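Local atomic coordinates of MaoC-like dehydratase (Phytophthora Capsici, PDB entry 3KH8), a protein that probably catalyses the reversible hydration of enoyl-CoA thioesters, as a hot-dog-fold lyase related to the hydratase 2 part of peroxisomal multifunctional enzyme type 2. Residues Leu60-Gly65 against Phe84-Val89; Asp70-Tyr75 against Ala261-Phe266; Ile150-Tyr153 against Gly158-Met161. All coordinates share one frame; numbering follows the deposited sequence.

Interaction 1. Residues Leu60-Gly65 against Phe84-Val89; sequences LMYAVG and FPLYPV
Tyr-62 reaches from helix 56-65 across to segment 84-89, and its ring receives Tyr-87 over one face and Phe-84 at its edge. Of the 235 Å² buried between the segments, 128 Å² belongs to Tyr-62, which makes it the centre of the contact. The two tyrosines form a T-shaped pair: the edge of Tyr-87 is directed at the face of Tyr-62, with the ring planes at 63° and the centroids 5.2 Å apart. Within this pair the closest approach is Tyr-87 CD1 to Tyr-62 CG, 3.4 Å, and the side chains run past each other in opposite directions. Over the same ring, Tyr-87 CA makes a CH-pi contact, 4.1 Å from the Tyr-62 centroid and 25° off the normal. Phe-84 CB lies in the plane of the Tyr-62 ring, 3.9 Å from Tyr-62 CE2. With CG anti to the backbone N (chi1 177°), the Tyr-62 ring is turned toward segment 84-89, and Tyr-62 OH lies 3.4 Å from Leu-86 CB. The partners are gathered by a type I beta turn from Phe-84 to Tyr-87; the turn is closed by the bond from Tyr-87 N to Phe-84 O (2.9 Å) and runs on into the 3-10 segment 87-89. Through Leu-86, which touches Met-255, Ser-259, Val-130 and Ile-277, the turn is packed among helix 56-65, helix 251-266 and strands 123-132 and 274-281, while helix 56-65 also touches the second subunit, Met-61 meeting Met-61 of that chain.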
ATOM      1  N   LEU A  60      -1.013   7.597   3.503  1.00 10.52           N
ATOM      2  CA  LEU A  60       0.085   6.653   3.722  1.00 10.35           C
ATOM      3  C   LEU A  60       0.232   5.672   2.561  1.00 10.42           C
ATOM      4  O   LEU A  60       1.346   5.407   2.108  1.00  9.84           O
ATOM      5  CB  LEU A  60      -0.103   5.894   5.045  1.00 10.37           C
ATOM      6  CG  LEU A  60      -0.207   6.723   6.337  1.00  9.84           C
ATOM      7  CD1 LEU A  60      -0.461   5.842   7.557  1.00  9.53           C
ATOM      8  CD2 LEU A  60       1.044   7.555   6.559  1.00 11.11           C
ATOM      9  N   MET A  61      -0.897   5.148   2.080  1.00 10.75           N
ATOM     10  CA  MET A  61      -0.911   4.200   0.963  1.00 11.41           C
ATOM     11  C   MET A  61      -0.360   4.820  -0.320  1.00 10.91           C
ATOM     12  O   MET A  61       0.328   4.153  -1.097  1.00 10.90           O
ATOM     13  CB  MET A  61      -2.331   3.682   0.717  1.00 12.09           C
ATOM     14  CG  MET A  61      -2.905   2.841   1.866  1.00 15.27           C
ATOM     15  SD  MET A  61      -4.603   2.291   1.560  1.00 23.23           S
ATOM     16  CE  MET A  61      -4.435   1.604  -0.086  1.00 19.92           C
ATOM     17  N   TYR A  62      -0.684   6.091  -0.538  1.00 10.47           N
ATOM     18  CA  TYR A  62      -0.148   6.847  -1.667  1.00 10.57           C
ATOM     19  C   TYR A  62       1.360   7.067  -1.540  1.00 10.55           C
ATOM     20  O   TYR A  62       2.104   6.849  -2.498  1.00 10.56           O
ATOM     21  CB  TYR A  62      -0.868   8.195  -1.821  1.00 10.42           C
ATOM     22  CG  TYR A  62      -0.286   9.049  -2.932  1.00 11.10           C
ATOM     23  CD1 TYR A  62      -0.490   8.712  -4.274  1.00 12.06           C
ATOM     24  CD2 TYR A  62       0.486  10.177  -2.644  1.00 11.89           C
ATOM     25  CE1 TYR A  62       0.051   9.486  -5.306  1.00 11.49           C
ATOM     26  CE2 TYR A  62       1.037  10.962  -3.675  1.00 11.74           C
ATOM     27  CZ  TYR A  62       0.812  10.603  -4.999  1.00 11.80           C
ATOM     28  OH  TYR A  62       1.342  11.358  -6.026  1.00 12.41           O
ATOM     29  N   ALA A  63       1.801   7.505  -0.361  1.00 10.63           N
ATOM     30  CA  ALA A  63       3.224   7.749  -0.109  1.00 10.95           C
ATOM     31  C   ALA A  63       4.066   6.505  -0.397  1.00 11.18           C
ATOM     32  O   ALA A  63       5.074   6.593  -1.104  1.00 10.96           O
ATOM     33  CB  ALA A  63       3.447   8.235   1.322  1.00 11.07           C
ATOM     34  N   VAL A  64       3.644   5.349   0.119  1.00 11.14           N
ATOM     35  CA  VAL A  64       4.364   4.098  -0.160  1.00 11.35           C
ATOM     36  C   VAL A  64       4.222   3.687  -1.636  1.00 11.14           C
ATOM     37  O   VAL A  64       5.150   3.123  -2.218  1.00 10.95           O
ATOM     38  CB  VAL A  64       4.005   2.916   0.821  1.00 11.43           C
ATOM     39  CG1 VAL A  64       4.145   3.345   2.281  1.00 11.28           C
ATOM     40  CG2 VAL A  64       2.621   2.346   0.558  1.00 12.43           C
ATOM     41  N   GLY A  65       3.076   4.014  -2.235  1.00 10.96           N
ATOM     42  CA  GLY A  65       2.822   3.743  -3.648  1.00 11.08           C
ATOM     43  C   GLY A  65       3.806   4.441  -4.574  1.00 11.09           C
ATOM     44  O   GLY A  65       4.199   3.885  -5.594  1.00 11.05           O
ATOM     45  N   PHE A  84       1.399  13.983   0.805  1.00 13.06           N
ATOM     46  CA  PHE A  84       2.338  14.308  -0.266  1.00 13.03           C
ATOM     47  C   PHE A  84       1.648  15.244  -1.266  1.00 12.86           C
ATOM     48  O   PHE A  84       0.510  14.986  -1.660  1.00 12.99           O
ATOM     49  CB  PHE A  84       2.932  13.079  -0.962  1.00 12.88           C
ATOM     50  CG  PHE A  84       4.103  13.421  -1.839  1.00 12.54           C
ATOM     51  CD1 PHE A  84       5.372  13.583  -1.287  1.00 11.82           C
ATOM     52  CD2 PHE A  84       3.925  13.654  -3.197  1.00 12.53           C
ATOM     53  CE1 PHE A  84       6.455  13.942  -2.086  1.00 13.13           C
ATOM     54  CE2 PHE A  84       5.002  14.013  -4.007  1.00 12.42           C
ATOM     55  CZ  PHE A  84       6.265  14.159  -3.453  1.00 12.50           C
ATOM     56  N   PRO A  85       2.322  16.348  -1.654  1.00 12.86           N
ATOM     57  CA  PRO A  85       1.655  17.417  -2.409  1.00 12.66           C
ATOM     58  C   PRO A  85       0.986  17.018  -3.728  1.00 12.46           C
ATOM     59  O   PRO A  85       0.038  17.682  -4.152  1.00 12.82           O
ATOM     60  CB  PRO A  85       2.786  18.420  -2.656  1.00 12.70           C
ATOM     61  CG  PRO A  85       3.665  18.249  -1.479  1.00 13.09           C
ATOM     62  CD  PRO A  85       3.682  16.756  -1.248  1.00 12.62           C
ATOM     63  N   LEU A  86       1.461  15.952  -4.367  1.00 12.21           N
ATOM     64  CA  LEU A  86       0.871  15.498  -5.626  1.00 11.72           C
ATOM     65  C   LEU A  86      -0.401  14.656  -5.446  1.00 11.85           C
ATOM     66  O   LEU A  86      -1.093  14.364  -6.426  1.00 11.70           O
ATOM     67  CB  LEU A  86       1.897  14.719  -6.463  1.00 11.54           C
ATOM     68  CG  LEU A  86       1.589  14.595  -7.965  1.00 11.52           C
ATOM     69  CD1 LEU A  86       1.812  15.930  -8.682  1.00 10.49           C
ATOM     70  CD2 LEU A  86       2.419  13.494  -8.612  1.00 10.43           C
ATOM     71  N   TYR A  87      -0.717  14.269  -4.209  1.00 11.94           N
ATOM     72  CA  TYR A  87      -1.850  13.358  -3.975  1.00 12.39           C
ATOM     73  C   TYR A  87      -3.184  13.722  -4.665  1.00 12.55           C
ATOM     74  O   TYR A  87      -3.875  12.823  -5.145  1.00 12.60           O
ATOM     75  CB  TYR A  87      -2.058  13.053  -2.475  1.00 12.46           C
ATOM     76  CG  TYR A  87      -3.238  12.133  -2.232  1.00 12.39           C
ATOM     77  CD1 TYR A  87      -3.199  10.801  -2.636  1.00 13.08           C
ATOM     78  CD2 TYR A  87      -4.404  12.602  -1.628  1.00 13.20           C
ATOM     79  CE1 TYR A  87      -4.290   9.947  -2.432  1.00 13.65           C
ATOM     80  CE2 TYR A  87      -5.500  11.760  -1.422  1.00 12.94           C
ATOM     81  CZ  TYR A  87      -5.432  10.439  -1.824  1.00 13.42           C
ATOM     82  OH  TYR A  87      -6.504   9.605  -1.627  1.00 14.59           O
ATOM     83  N   PRO A  88      -3.550  15.024  -4.739  1.00 13.10           N
ATOM     84  CA  PRO A  88      -4.812  15.365  -5.418  1.00 13.56           C
ATOM     85  C   PRO A  88      -5.046  14.732  -6.804  1.00 14.06           C
ATOM     86  O   PRO A  88      -6.199  14.526  -7.174  1.00 14.22           O
ATOM     87  CB  PRO A  88      -4.746  16.889  -5.513  1.00 13.83           C
ATOM     88  CG  PRO A  88      -4.019  17.280  -4.289  1.00 13.37           C
ATOM     89  CD  PRO A  88      -2.968  16.213  -4.085  1.00 13.10           C
ATOM     90  N   VAL A  89      -3.985  14.397  -7.546  1.00 14.60           N
ATOM     91  CA  VAL A  89      -4.140  13.726  -8.851  1.00 14.95           C
ATOM     92  C   VAL A  89      -4.891  12.394  -8.772  1.00 15.36           C
ATOM     93  O   VAL A  89      -5.446  11.932  -9.769  1.00 15.16           O
ATOM     94  CB  VAL A  89      -2.789  13.492  -9.605  1.00 15.14           C
ATOM     95  CG1 VAL A  89      -2.053  14.799  -9.799  1.00 15.21           C
ATOM     96  CG2 VAL A  89      -1.904  12.453  -8.897  1.00 14.66           C
TER

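Interaction 2. Residues Asp70-Tyr75 against Ala261-Phe266; sequences DLQFTY and ALFKQF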
ATOM      1  N   ASP A  70      10.218   8.757   3.702  1.00 14.45           N
ATOM      2  CA  ASP A  70      10.355   9.820   4.699  1.00 15.32           C
ATOM      3  C   ASP A  70       9.153   9.813   5.642  1.00 14.97           C
ATOM      4  O   ASP A  70       7.998   9.822   5.195  1.00 14.69           O
ATOM      5  CB  ASP A  70      10.476  11.180   4.004  1.00 15.94           C
ATOM      6  CG  ASP A  70      10.851  12.315   4.953  1.00 18.65           C
ATOM      7  OD1 ASP A  70      10.512  12.278   6.153  1.00 20.43           O
ATOM      8  OD2 ASP A  70      11.488  13.275   4.472  1.00 23.43           O
ATOM      9  N   LEU A  71       9.443   9.810   6.940  1.00 14.74           N
ATOM     10  CA  LEU A  71       8.422   9.771   7.996  1.00 14.83           C
ATOM     11  C   LEU A  71       7.412  10.911   7.931  1.00 14.48           C
ATOM     12  O   LEU A  71       6.271  10.751   8.374  1.00 13.82           O
ATOM     13  CB  LEU A  71       9.079   9.729   9.383  1.00 15.12           C
ATOM     14  CG  LEU A  71      10.025   8.556   9.672  1.00 16.45           C
ATOM     15  CD1 LEU A  71      10.519   8.591  11.121  1.00 17.00           C
ATOM     16  CD2 LEU A  71       9.359   7.224   9.367  1.00 16.87           C
ATOM     17  N   GLN A  72       7.829  12.052   7.377  1.00 14.23           N
ATOM     18  CA  GLN A  72       6.917  13.168   7.127  1.00 14.28           C
ATOM     19  C   GLN A  72       5.696  12.714   6.317  1.00 14.15           C
ATOM     20  O   GLN A  72       4.602  13.249   6.485  1.00 14.21           O
ATOM     21  CB  GLN A  72       7.646  14.322   6.410  1.00 14.67           C
ATOM     22  CG  GLN A  72       6.717  15.452   5.946  1.00 15.37           C
ATOM     23  CD  GLN A  72       7.433  16.756   5.633  1.00 16.21           C
ATOM     24  OE1 GLN A  72       8.563  16.767   5.140  1.00 16.86           O
ATOM     25  NE2 GLN A  72       6.762  17.866   5.904  1.00 17.16           N
ATOM     26  N   PHE A  73       5.889  11.717   5.453  1.00 14.03           N
ATOM     27  CA  PHE A  73       4.818  11.214   4.593  1.00 13.77           C
ATOM     28  C   PHE A  73       4.334   9.791   4.898  1.00 13.55           C
ATOM     29  O   PHE A  73       3.255   9.400   4.443  1.00 13.28           O
ATOM     30  CB  PHE A  73       5.226  11.333   3.117  1.00 14.00           C
ATOM     31  CG  PHE A  73       5.560  12.739   2.701  1.00 14.13           C
ATOM     32  CD1 PHE A  73       4.568  13.714   2.642  1.00 13.96           C
ATOM     33  CD2 PHE A  73       6.870  13.093   2.391  1.00 14.90           C
ATOM     34  CE1 PHE A  73       4.871  15.024   2.275  1.00 14.82           C
ATOM     35  CE2 PHE A  73       7.188  14.400   2.017  1.00 15.30           C
ATOM     36  CZ  PHE A  73       6.183  15.368   1.957  1.00 15.05           C
ATOM     37  N   THR A  74       5.115   9.026   5.663  1.00 13.24           N
ATOM     38  CA  THR A  74       4.786   7.615   5.931  1.00 13.30           C
ATOM     39  C   THR A  74       4.389   7.313   7.376  1.00 13.38           C
ATOM     40  O   THR A  74       3.963   6.193   7.681  1.00 13.18           O
ATOM     41  CB  THR A  74       5.951   6.670   5.571  1.00 13.14           C
ATOM     42  OG1 THR A  74       7.107   7.028   6.341  1.00 13.38           O
ATOM     43  CG2 THR A  74       6.264   6.738   4.084  1.00 13.66           C
ATOM     44  N   TYR A  75       4.538   8.293   8.263  1.00 13.70           N
ATOM     45  CA  TYR A  75       4.222   8.088   9.676  1.00 14.49           C
ATOM     46  C   TYR A  75       3.272   9.163  10.201  1.00 14.59           C
ATOM     47  O   TYR A  75       3.647  10.330  10.322  1.00 14.49           O
ATOM     48  CB  TYR A  75       5.509   8.007  10.514  1.00 14.43           C
ATOM     49  CG  TYR A  75       5.279   7.807  11.999  1.00 15.91           C
ATOM     50  CD1 TYR A  75       4.347   6.876  12.467  1.00 17.19           C
ATOM     51  CD2 TYR A  75       6.004   8.539  12.937  1.00 17.14           C
ATOM     52  CE1 TYR A  75       4.135   6.688  13.834  1.00 17.95           C
ATOM     53  CE2 TYR A  75       5.801   8.355  14.307  1.00 18.30           C
ATOM     54  CZ  TYR A  75       4.866   7.428  14.745  1.00 18.72           C
ATOM     55  OH  TYR A  75       4.661   7.244  16.096  1.00 20.48           O
ATOM     56  N   ALA A 261      11.719  13.942  -5.584  1.00 13.32           N
ATOM     57  CA  ALA A 261      13.054  14.515  -5.752  1.00 13.64           C
ATOM     58  C   ALA A 261      13.008  16.038  -5.635  1.00 13.97           C
ATOM     59  O   ALA A 261      13.856  16.639  -4.973  1.00 14.08           O
ATOM     60  CB  ALA A 261      13.651  14.095  -7.089  1.00 13.54           C
ATOM     61  N   LEU A 262      12.003  16.646  -6.263  1.00 14.24           N
ATOM     62  CA  LEU A 262      11.829  18.101  -6.232  1.00 14.78           C
ATOM     63  C   LEU A 262      11.532  18.626  -4.828  1.00 15.06           C
ATOM     64  O   LEU A 262      12.106  19.633  -4.405  1.00 15.05           O
ATOM     65  CB  LEU A 262      10.744  18.540  -7.226  1.00 14.52           C
ATOM     66  CG  LEU A 262      11.081  18.324  -8.705  1.00 14.76           C
ATOM     67  CD1 LEU A 262       9.800  18.232  -9.535  1.00 14.03           C
ATOM     68  CD2 LEU A 262      12.008  19.425  -9.230  1.00 14.93           C
ATOM     69  N   PHE A 263      10.644  17.939  -4.109  1.00 15.54           N
ATOM     70  CA  PHE A 263      10.328  18.308  -2.728  1.00 16.21           C
ATOM     71  C   PHE A 263      11.560  18.204  -1.840  1.00 16.64           C
ATOM     72  O   PHE A 263      11.821  19.095  -1.027  1.00 16.58           O
ATOM     73  CB  PHE A 263       9.186  17.449  -2.150  1.00 16.07           C
ATOM     74  CG  PHE A 263       8.885  17.748  -0.700  1.00 16.10           C
ATOM     75  CD1 PHE A 263       8.077  18.824  -0.353  1.00 15.83           C
ATOM     76  CD2 PHE A 263       9.433  16.967   0.317  1.00 16.05           C
ATOM     77  CE1 PHE A 263       7.809  19.116   0.990  1.00 16.57           C
ATOM     78  CE2 PHE A 263       9.170  17.250   1.662  1.00 15.69           C
ATOM     79  CZ  PHE A 263       8.353  18.325   1.997  1.00 15.81           C
ATOM     80  N   LYS A 264      12.309  17.115  -2.005  1.00 17.49           N
ATOM     81  CA  LYS A 264      13.497  16.840  -1.193  1.00 18.46           C
ATOM     82  C   LYS A 264      14.589  17.893  -1.413  1.00 18.74           C
ATOM     83  O   LYS A 264      15.209  18.367  -0.456  1.00 18.75           O
ATOM     84  CB  LYS A 264      14.031  15.437  -1.506  1.00 18.75           C
ATOM     85  CG  LYS A 264      15.093  14.927  -0.546  1.00 20.92           C
ATOM     86  CD  LYS A 264      15.597  13.555  -0.981  1.00 24.74           C
ATOM     87  CE  LYS A 264      16.625  13.005  -0.007  1.00 26.56           C
ATOM     88  NZ  LYS A 264      17.094  11.653  -0.434  1.00 29.33           N
ATOM     89  N   GLN A 265      14.809  18.260  -2.673  1.00 18.93           N
ATOM     90  CA  GLN A 265      15.864  19.214  -3.020  1.00 19.32           C
ATOM     91  C   GLN A 265      15.525  20.665  -2.654  1.00 19.37           C
ATOM     92  O   GLN A 265      16.380  21.389  -2.136  1.00 19.55           O
ATOM     93  CB  GLN A 265      16.243  19.097  -4.504  1.00 19.18           C
ATOM     94  CG  GLN A 265      17.392  20.020  -4.953  1.00 19.86           C
ATOM     95  CD  GLN A 265      18.686  19.783  -4.196  1.00 21.07           C
ATOM     96  OE1 GLN A 265      19.121  18.644  -4.027  1.00 21.94           O
ATOM     97  NE2 GLN A 265      19.314  20.865  -3.744  1.00 21.63           N
ATOM     98  N   PHE A 266      14.278  21.072  -2.891  1.00 19.40           N
ATOM     99  CA  PHE A 266      13.920  22.493  -2.869  1.00 19.67           C
ATOM    100  C   PHE A 266      12.992  22.982  -1.753  1.00 20.02           C
ATOM    101  O   PHE A 266      13.049  24.159  -1.378  1.00 20.30           O
ATOM    102  CB  PHE A 266      13.368  22.915  -4.235  1.00 19.37           C
ATOM    103  CG  PHE A 266      14.332  22.696  -5.369  1.00 19.59           C
ATOM    104  CD1 PHE A 266      15.398  23.572  -5.575  1.00 19.20           C
ATOM    105  CD2 PHE A 266      14.181  21.610  -6.224  1.00 18.68           C
ATOM    106  CE1 PHE A 266      16.296  23.371  -6.619  1.00 19.62           C
ATOM    107  CE2 PHE A 266      15.075  21.397  -7.270  1.00 19.56           C
ATOM    108  CZ  PHE A 266      16.137  22.278  -7.471  1.00 19.79           C
TER
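Phe-73 and Phe-263 meet edge-to-face, joining the short helix 71-74 to helix 251-266 of the MaoC-like hot-dog domain. The tight part of the contact is this T-shaped pair: the edge of Phe-73 is aimed at the face of Phe-263, with planes at 72° and centroids 5.1 Å apart. Phe-73 CZ stands 3.5 Å above the Phe-263 plane, displaced from the centre toward the rim. The two side chains come from opposite directions; on its long helix Phe-263 has CG anti to the backbone N, which carries the ring out to meet Phe-73. Gln-72 adds a second, lighter touch. Its amide is turned 70° from the Phe-263 ring, and NE2 is held by the carbonyl oxygens of Gly-269 and Lys-80, so the amide is fixed from outside the pair.

The contact is small, the two segments burying just 116 Å² together. Its solvent side is marked by Lys-264 on the long helix and by Asp-70, both exposed and neither touching the other segment. Asp-70 serves its own helix instead of meeting the long helix. As N-cap, it accepts from Gln-72 N through OD1 at 3.0 Å, an almost straight bond (165° at the hydrogen) that meets the oxygen from above the carboxylate plane. Gln-72 OE1 lies in the plane of the Phe-263 ring, at its edge, 3.5 Å from Phe-263 CZ.

Interaction 3. Residues Ile150-Tyr153 against Gly158-Met161; sequences ISFY and GTLM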
ATOM      1  N   ILE A 150     -11.562  21.965 -21.163  1.00 29.96           N
ATOM      2  CA  ILE A 150     -11.202  23.372 -21.401  1.00 30.21           C
ATOM      3  C   ILE A 150     -10.458  23.619 -22.720  1.00 30.73           C
ATOM      4  O   ILE A 150     -10.312  24.767 -23.147  1.00 30.59           O
ATOM      5  CB  ILE A 150     -10.400  23.985 -20.216  1.00 30.10           C
ATOM      6  CG1 ILE A 150      -9.094  23.211 -19.975  1.00 29.93           C
ATOM      7  CG2 ILE A 150     -11.271  24.046 -18.958  1.00 29.74           C
ATOM      8  CD1 ILE A 150      -8.108  23.916 -19.059  1.00 29.24           C
ATOM      9  N   SER A 151      -9.984  22.544 -23.347  1.00 31.38           N
ATOM     10  CA  SER A 151      -9.294  22.627 -24.633  1.00 32.22           C
ATOM     11  C   SER A 151      -9.561  21.413 -25.508  1.00 33.10           C
ATOM     12  O   SER A 151      -9.688  20.293 -25.014  1.00 33.07           O
ATOM     13  CB  SER A 151      -7.780  22.777 -24.439  1.00 31.96           C
ATOM     14  OG  SER A 151      -7.456  24.018 -23.845  1.00 30.71           O
ATOM     15  N   PHE A 152      -9.639  21.656 -26.814  1.00 34.26           N
ATOM     16  CA  PHE A 152      -9.707  20.599 -27.812  1.00 35.49           C
ATOM     17  C   PHE A 152      -8.914  21.076 -29.025  1.00 36.46           C
ATOM     18  O   PHE A 152      -9.456  21.739 -29.917  1.00 36.69           O
ATOM     19  CB  PHE A 152     -11.163  20.293 -28.179  1.00 35.45           C
ATOM     20  CG  PHE A 152     -11.379  18.902 -28.711  1.00 35.71           C
ATOM     21  CD1 PHE A 152     -11.600  17.837 -27.841  1.00 35.64           C
ATOM     22  CD2 PHE A 152     -11.370  18.657 -30.080  1.00 35.79           C
ATOM     23  CE1 PHE A 152     -11.803  16.549 -28.326  1.00 35.87           C
ATOM     24  CE2 PHE A 152     -11.572  17.369 -30.577  1.00 35.88           C
ATOM     25  CZ  PHE A 152     -11.791  16.315 -29.698  1.00 36.05           C
ATOM     26  N   TYR A 153      -7.623  20.755 -29.042  1.00 37.42           N
ATOM     27  CA  TYR A 153      -6.708  21.299 -30.041  1.00 38.35           C
ATOM     28  C   TYR A 153      -6.316  20.291 -31.109  1.00 39.06           C
ATOM     29  O   TYR A 153      -6.078  19.120 -30.814  1.00 39.10           O
ATOM     30  CB  TYR A 153      -5.447  21.856 -29.375  1.00 38.25           C
ATOM     31  CG  TYR A 153      -5.621  23.222 -28.747  1.00 38.15           C
ATOM     32  CD1 TYR A 153      -5.945  24.333 -29.527  1.00 38.13           C
ATOM     33  CD2 TYR A 153      -5.445  23.409 -27.375  1.00 37.98           C
ATOM     34  CE1 TYR A 153      -6.101  25.591 -28.960  1.00 37.80           C
ATOM     35  CE2 TYR A 153      -5.598  24.670 -26.794  1.00 37.89           C
ATOM     36  CZ  TYR A 153      -5.926  25.753 -27.595  1.00 37.86           C
ATOM     37  OH  TYR A 153      -6.079  27.000 -27.039  1.00 37.91           O
ATOM     38  N   GLY A 158      -2.408  14.772 -34.257  1.00 41.17           N
ATOM     39  CA  GLY A 158      -3.472  14.269 -33.386  1.00 40.28           C
ATOM     40  C   GLY A 158      -4.269  15.350 -32.676  1.00 39.55           C
ATOM     41  O   GLY A 158      -4.236  16.520 -33.066  1.00 39.71           O
ATOM     42  N   THR A 159      -4.986  14.946 -31.627  1.00 38.63           N
ATOM     43  CA  THR A 159      -5.833  15.844 -30.839  1.00 37.56           C
ATOM     44  C   THR A 159      -5.368  15.917 -29.384  1.00 36.59           C
ATOM     45  O   THR A 159      -5.142  14.888 -28.754  1.00 36.50           O
ATOM     46  CB  THR A 159      -7.317  15.382 -30.878  1.00 37.61           C
ATOM     47  OG1 THR A 159      -7.899  15.744 -32.135  1.00 37.95           O
ATOM     48  CG2 THR A 159      -8.141  16.020 -29.753  1.00 37.67           C
ATOM     49  N   LEU A 160      -5.224  17.131 -28.856  1.00 35.49           N
ATOM     50  CA  LEU A 160      -4.999  17.305 -27.420  1.00 34.30           C
ATOM     51  C   LEU A 160      -6.261  17.803 -26.720  1.00 33.26           C
ATOM     52  O   LEU A 160      -6.686  18.947 -26.917  1.00 33.16           O
ATOM     53  CB  LEU A 160      -3.819  18.242 -27.132  1.00 34.51           C
ATOM     54  CG  LEU A 160      -3.521  18.488 -25.642  1.00 34.72           C
ATOM     55  CD1 LEU A 160      -2.880  17.269 -24.982  1.00 34.74           C
ATOM     56  CD2 LEU A 160      -2.654  19.723 -25.445  1.00 34.96           C
ATOM     57  N   MET A 161      -6.857  16.929 -25.912  1.00 31.99           N
ATOM     58  CA  MET A 161      -7.988  17.300 -25.068  1.00 30.73           C
ATOM     59  C   MET A 161      -7.504  17.586 -23.649  1.00 29.58           C
ATOM     60  O   MET A 161      -6.889  16.731 -23.009  1.00 29.39           O
ATOM     61  CB  MET A 161      -9.051  16.195 -25.058  1.00 30.83           C
ATOM     62  CG  MET A 161     -10.342  16.593 -24.347  1.00 31.63           C
ATOM     63  SD  MET A 161     -11.651  15.354 -24.439  1.00 33.90           S
ATOM     64  CE  MET A 161     -11.074  14.126 -23.269  1.00 32.89           C
TER
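Tyr-153 and Leu-160 form an antiparallel hydrogen-bonded pair, each backbone giving its N-H to the other's carbonyl. The bond from Tyr-153 N to Leu-160 O is 2.9 Å and nearly straight, 176° at the hydrogen, although the donor is tilted from the carbonyl plane. The return bond, Leu-160 N to Tyr-153 O, is also 2.9 Å; it bends to 155° in the carbonyl plane. Next along the hairpin, Phe-152 and Met-161 are a non-hydrogen-bonded pair, and CA-H donors approach the oxygens: Met-161 CA lies 3.4 Å from Ser-151 O. Phe-152 instead bonds through its backbone to Lys-192, and Met-161 to Ser-181. A classic beta bulge follows, Ile-150 and Ser-151 both bonding through the backbone to Glu-162.

Polar side chains find partners outside the segments. Tyr-153 OH bonds to Arg-194 O, Ser-151 OG to Glu-162 OE1 and Arg-194 N, and Thr-159 OG1 to Leu-186 O and Tyr-189 OH. The Thr-159 methyl, anti to its own N, sits over one face of the Phe-152 ring, toward its rim: CG2 is 3.8 Å from the centroid, 18° off the normal. Met-161 SD sits at that ring's edge, 5.3 Å from the centroid, a Met-aromatic contact. Paired amides thus set the register, hydroxyls tie the hairpin to 186-194 (Ser-151 also joins its strands through Glu-162), and carbon and sulfur pack on a face and at the edge of Phe-152.

In the fold
Interactions 1 and 2 adjoin, their centres 11 Å apart, whereas interaction 3 lies on the opposite side of the chain's centre, about 28 and 34 Å from them by centres. Both of the first two rest on T-shaped aromatic pairs, and Phe-84 and Phe-73 link them through a further edge-to-face pair. All touching residues in both are buried, yet interaction 1 lies deeper, while interaction 2 has exposed neighbours. Interaction 3 is mostly buried, with Tyr-153 and Met-161 partly exposed. Helix 251-266 carries one side of interaction 2 and also backs Leu-86 of interaction 1. Interaction 3 instead joins neighbouring strands by backbone hydrogen bonds, and the second subunit, which reaches the other two, touches it nowhere.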